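Local coordinates for periplasmic chaperone Spy (Escherichia coli, PDB 5WO2), which acts as an ATP-independent periplasmic chaperone that limits protein aggregation and lets client proteins fold while they stay bound to its cradle-shaped dimer, at residues F2-N6 / Q87-N91. Numbering follows the deposited sequence. Where two conformers were deposited one is given.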
# COMPACT_ATOMS: atom_id res chain seq x y z
N PHE B 2 -9.10 2.23 16.66
CA PHE B 2 -10.08 2.39 17.73
C PHE B 2 -11.44 2.80 17.18
O PHE B 2 -11.62 3.92 16.70
CB PHE B 2 -9.59 3.44 18.75
CG PHE B 2 -8.53 2.95 19.71
CD1 PHE B 2 -8.66 1.74 20.37
CD2 PHE B 2 -7.40 3.71 19.96
CE1 PHE B 2 -7.68 1.30 21.26
CE2 PHE B 2 -6.41 3.28 20.84
CZ PHE B 2 -6.56 2.07 21.49
N LYS B 3 -12.41 1.88 17.23
CA LYS B 3 -13.80 2.21 16.95
C LYS B 3 -14.54 2.47 18.26
O LYS B 3 -15.72 2.14 18.41
CB LYS B 3 -14.49 1.09 16.17
CG LYS B 3 -14.10 1.08 14.71
CD LYS B 3 -15.25 0.64 13.82
CE LYS B 3 -15.26 1.41 12.51
NZ LYS B 3 -15.66 2.82 12.73
N ASP B 4 -13.83 3.09 19.20
CA ASP B 4 -14.38 3.48 20.50
C ASP B 4 -15.30 4.68 20.35
O ASP B 4 -15.22 5.64 21.13
CB ASP B 4 -13.25 3.81 21.46
CG ASP B 4 -12.33 4.87 20.90
OD1 ASP B 4 -12.09 4.84 19.67
OD2 ASP B 4 -11.87 5.75 21.66
N LEU B 5 -16.18 4.62 19.36
CA LEU B 5 -16.98 5.78 18.98
C LEU B 5 -18.43 5.63 19.44
O LEU B 5 -19.20 6.58 19.34
CB LEU B 5 -16.93 5.99 17.47
CG LEU B 5 -15.55 6.18 16.82
CD1 LEU B 5 -15.77 6.34 15.34
CD2 LEU B 5 -14.80 7.37 17.38
N ASN B 6 -18.79 4.45 19.94
CA ASN B 6 -20.11 4.22 20.53
C ASN B 6 -21.18 4.26 19.47
O ASN B 6 -22.18 4.97 19.58
CB ASN B 6 -20.40 5.26 21.61
CG ASN B 6 -19.17 5.64 22.40
OD1 ASN B 6 -18.11 5.04 22.24
ND2 ASN B 6 -19.30 6.65 23.26
N GLN B 87 -13.45 12.49 18.30
CA GLN B 87 -12.77 11.25 18.65
C GLN B 87 -12.18 10.57 17.43
O GLN B 87 -11.06 10.08 17.45
CB GLN B 87 -13.72 10.30 19.35
CG GLN B 87 -13.06 9.02 19.81
CD GLN B 87 -12.01 9.26 20.90
OE1 GLN B 87 -12.30 9.86 21.93
NE2 GLN B 87 -10.78 8.79 20.66
N PHE B 88 -12.98 10.48 16.38
CA PHE B 88 -12.49 10.01 15.10
C PHE B 88 -11.25 10.79 14.69
O PHE B 88 -10.26 10.19 14.26
CB PHE B 88 -13.57 10.15 14.05
CG PHE B 88 -13.14 9.73 12.66
CD1 PHE B 88 -12.37 10.56 11.85
CD2 PHE B 88 -13.56 8.52 12.14
CE1 PHE B 88 -12.03 10.19 10.58
CE2 PHE B 88 -13.20 8.15 10.83
CZ PHE B 88 -12.43 8.98 10.07
N ASN B 89 -11.26 12.11 14.86
CA ASN B 89 -10.11 12.90 14.41
C ASN B 89 -8.90 12.59 15.30
O ASN B 89 -7.81 12.49 14.81
CB ASN B 89 -10.40 14.39 14.40
CG ASN B 89 -11.26 14.80 13.22
OD1 ASN B 89 -11.12 14.28 12.13
ND2 ASN B 89 -12.20 15.70 13.46
N ALA B 90 -9.12 12.41 16.59
CA ALA B 90 -7.99 12.06 17.46
C ALA B 90 -7.39 10.70 17.10
O ALA B 90 -6.16 10.54 17.05
CB ALA B 90 -8.43 12.10 18.90
N ASN B 91 -8.26 9.72 16.85
CA ASN B 91 -7.80 8.39 16.45
C ASN B 91 -7.02 8.43 15.17
O ASN B 91 -6.11 7.65 14.96
CB ASN B 91 -8.98 7.44 16.27
CG ASN B 91 -9.70 7.14 17.56
OD1 ASN B 91 -9.23 7.46 18.65
ND2 ASN B 91 -10.87 6.53 17.43
O HOH W 1 -11.88 5.97 15.16
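N91 reaches from helix 82-94 of the all-helical LTXXQ-family cradle to D4, in the loop that precedes helix 9-21, so that the contact joins the start of this fragment of the chaperone to its last helix. The two side chains approach from opposite directions with carboxylate and amide nearly coplanar, 27° apart. N91 ND2 gives a hydrogen bond to the syn lone pair of D4 OD1, 3.1 Å away; aspartate suits the loop by offering a carboxylate acceptor. D4 is the centre of an inverse gamma turn, in which L5 N hydrogen-bonds to K3 O; the CG of D4 sits between backbone N and carbonyl carbon (chi1 55°), a torsion that brings the carboxylate closer to helix 82-94. An asparagine suits the facing position because its amide both donates and accepts: OD1 receives Q87 NE2 at 2.9 Å from one helical turn earlier, the donor lying above the carbonyl plane, and this holds the amide's rotation. Q87, bent at chi2 (66°), crosses D4 at about a right angle. Branched, apolar L5 serves two neighbours: CD2 comes within 3.4 Å of Q87 CG in the conformer given, tight for aliphatic carbons, while CD1 lies at the edge of the F88 ring, whose residue packs on I41 of the second subunit. A water lies 2.6 Å from F2 O, though its 2.5 Å approach to N91 ND2 is doubtfully short.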